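Local coordinates for nascent polypeptide-associated complex subunit alpha-like UBA domain-containing protein (Chaetomium thermophilum, PDB 5NNP) that probably acts, like HYPK, as a partner of an N-terminal acetyltransferase, to which its small helical UBA domain binds, at residues C[9-14]-C[24-29]. Sequence-based numbering, arbitrary orientation.
Sequences ADVNLL and KATELL
The only side-chain plane among the touching residues, the carboxylate of D10, takes no part in the contact with L29; the aliphatic CB does the touching, 3.8 Å from L29 CD1. OD1 instead forms a salt bridge with K730 of the neighbouring N-terminal acetyltransferase-like chain, so one residue serves both the domain interior and the interface. The flat group that L29 does meet is the D10–V11 peptide: CD1 stands over one face of it, 3.7 Å from V11 N. CD1 also touches V11 CG2, and T26 OG1 lies 3.4 Å from that same methyl, near V11 CG1 as well. The two V11 branches straddle this hydroxyl because CG1 lies anti to the backbone N (chi1 169°) and CG2 beside it. These methyls can only pack against the hydroxyl; T26 OG1 is satisfied by the carbonyl oxygen of K22, one turn earlier in its helix. The pair illustrates how a UBA domain, a compact three-helix bundle, builds its core: segments 9-14 and 24-29, on helices 8-18 and 22-30, run at 117° to each other, while A36 of helix 36-43 closes over D10 and L29, with V6, just before helix 8-18, on V11 and L29. Where the backbones approach, the small A25 lets L14 in, CB to CB at 3.8 Å. Beyond it, L14 and L29 meet tip to tip, L14 CD2 against L29 CG, and L14 CD2 reaches L28 CD2 at 4.2 Å. With an alanine in place of L29, L14 CD2, V11 CG2 and the peptide face would probably lose its packing, opening a gap between the helices.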
loop_
_atom_site.group_PDB
_atom_site.type_symbol
_atom_site.label_atom_id
_atom_site.label_comp_id
_atom_site.label_asym_id
_atom_site.label_seq_id
_atom_site.Cartn_x
_atom_site.Cartn_y
_atom_site.Cartn_z
ATOM N N ALA C 9 -15.523 -13.156 -38.719
ATOM C CA ALA C 9 -14.747 -12.017 -39.213
ATOM C C ALA C 9 -14.826 -10.845 -38.235
ATOM O O ALA C 9 -13.856 -10.121 -38.064
ATOM C CB ALA C 9 -15.225 -11.590 -40.593
ATOM N N ASP C 10 -15.969 -10.664 -37.584
ATOM C CA ASP C 10 -16.090 -9.602 -36.583
ATOM C C ASP C 10 -15.168 -9.863 -35.400
ATOM O O ASP C 10 -14.502 -8.947 -34.898
ATOM C CB ASP C 10 -17.530 -9.467 -36.083
ATOM C CG ASP C 10 -18.452 -8.819 -37.097
ATOM O OD1 ASP C 10 -17.971 -8.073 -37.979
ATOM O OD2 ASP C 10 -19.674 -9.054 -36.994
ATOM N N VAL C 11 -15.145 -11.115 -34.952
ATOM C CA VAL C 11 -14.303 -11.518 -33.837
ATOM C C VAL C 11 -12.819 -11.284 -34.155
ATOM O O VAL C 11 -12.052 -10.836 -33.299
ATOM C CB VAL C 11 -14.533 -13.010 -33.479
ATOM C CG1 VAL C 11 -13.466 -13.514 -32.506
ATOM C CG2 VAL C 11 -15.920 -13.208 -32.903
ATOM N N ASN C 12 -12.423 -11.596 -35.386
ATOM C CA ASN C 12 -11.044 -11.383 -35.808
ATOM C C ASN C 12 -10.726 -9.905 -35.967
ATOM O O ASN C 12 -9.581 -9.485 -35.796
ATOM C CB ASN C 12 -10.756 -12.120 -37.113
ATOM C CG ASN C 12 -10.768 -13.624 -36.941
ATOM O OD1 ASN C 12 -10.668 -14.131 -35.824
ATOM N ND2 ASN C 12 -10.894 -14.350 -38.049
ATOM N N LEU C 13 -11.746 -9.121 -36.296
ATOM C CA LEU C 13 -11.573 -7.689 -36.444
ATOM C C LEU C 13 -11.330 -7.063 -35.078
ATOM O O LEU C 13 -10.392 -6.293 -34.907
ATOM C CB LEU C 13 -12.788 -7.051 -37.112
ATOM C CG LEU C 13 -12.695 -5.527 -37.256
ATOM C CD1 LEU C 13 -11.738 -5.127 -38.372
ATOM C CD2 LEU C 13 -14.078 -4.924 -37.481
ATOM N N LEU C 14 -12.171 -7.402 -34.106
ATOM C CA LEU C 14 -11.993 -6.888 -32.747
ATOM C C LEU C 14 -10.679 -7.355 -32.133
ATOM O O LEU C 14 -10.037 -6.608 -31.391
ATOM C CB LEU C 14 -13.157 -7.301 -31.849
ATOM C CG LEU C 14 -14.379 -6.383 -31.874
ATOM C CD1 LEU C 14 -14.999 -6.336 -33.251
ATOM C CD2 LEU C 14 -15.392 -6.869 -30.879
ATOM N N LYS C 24 -12.501 -12.552 -25.056
ATOM C CA LYS C 24 -13.020 -11.239 -24.683
ATOM C C LYS C 24 -13.646 -10.493 -25.862
ATOM O O LYS C 24 -14.579 -9.715 -25.692
ATOM C CB LYS C 24 -11.915 -10.379 -24.066
ATOM C CG LYS C 24 -11.434 -10.855 -22.707
ATOM C CD LYS C 24 -12.572 -10.855 -21.698
ATOM C CE LYS C 24 -12.093 -11.246 -20.313
ATOM N NZ LYS C 24 -13.232 -11.411 -19.369
ATOM N N ALA C 25 -13.127 -10.722 -27.058
ATOM C CA ALA C 25 -13.655 -10.044 -28.225
ATOM C C ALA C 25 -15.047 -10.577 -28.507
ATOM O O ALA C 25 -15.976 -9.822 -28.814
ATOM C CB ALA C 25 -12.746 -10.243 -29.411
ATOM N N THR C 26 -15.186 -11.891 -28.375
ATOM C CA THR C 26 -16.465 -12.552 -28.582
ATOM C C THR C 26 -17.488 -12.134 -27.532
ATOM O O THR C 26 -18.633 -11.791 -27.847
ATOM C CB THR C 26 -16.300 -14.076 -28.555
ATOM O OG1 THR C 26 -15.603 -14.490 -29.740
ATOM C CG2 THR C 26 -17.665 -14.763 -28.482
ATOM N N GLU C 27 -17.062 -12.178 -26.279
ATOM C CA GLU C 27 -17.887 -11.754 -25.169
ATOM C C GLU C 27 -18.387 -10.320 -25.377
ATOM O O GLU C 27 -19.559 -10.037 -25.140
ATOM C CB GLU C 27 -17.092 -11.877 -23.871
ATOM C CG GLU C 27 -17.840 -11.477 -22.634
ATOM C CD GLU C 27 -16.925 -11.359 -21.430
ATOM O OE1 GLU C 27 -15.774 -11.851 -21.503
ATOM O OE2 GLU C 27 -17.359 -10.768 -20.418
ATOM N N LEU C 28 -17.504 -9.427 -25.835
ATOM C CA LEU C 28 -17.873 -8.027 -26.046
ATOM C C LEU C 28 -18.910 -7.950 -27.148
ATOM O O LEU C 28 -19.915 -7.254 -27.018
ATOM C CB LEU C 28 -16.652 -7.161 -26.392
ATOM C CG LEU C 28 -16.897 -5.684 -26.782
ATOM C CD1 LEU C 28 -17.592 -4.932 -25.674
ATOM C CD2 LEU C 28 -15.611 -4.942 -27.181
ATOM N N LEU C 29 -18.655 -8.667 -28.236
ATOM C CA LEU C 29 -19.605 -8.753 -29.336
ATOM C C LEU C 29 -20.946 -9.332 -28.898
ATOM O O LEU C 29 -22.000 -8.851 -29.325
ATOM C CB LEU C 29 -19.030 -9.597 -30.461
ATOM C CG LEU C 29 -18.103 -8.844 -31.405
ATOM C CD1 LEU C 29 -17.293 -9.802 -32.281
ATOM C CD2 LEU C 29 -18.926 -7.877 -32.238
#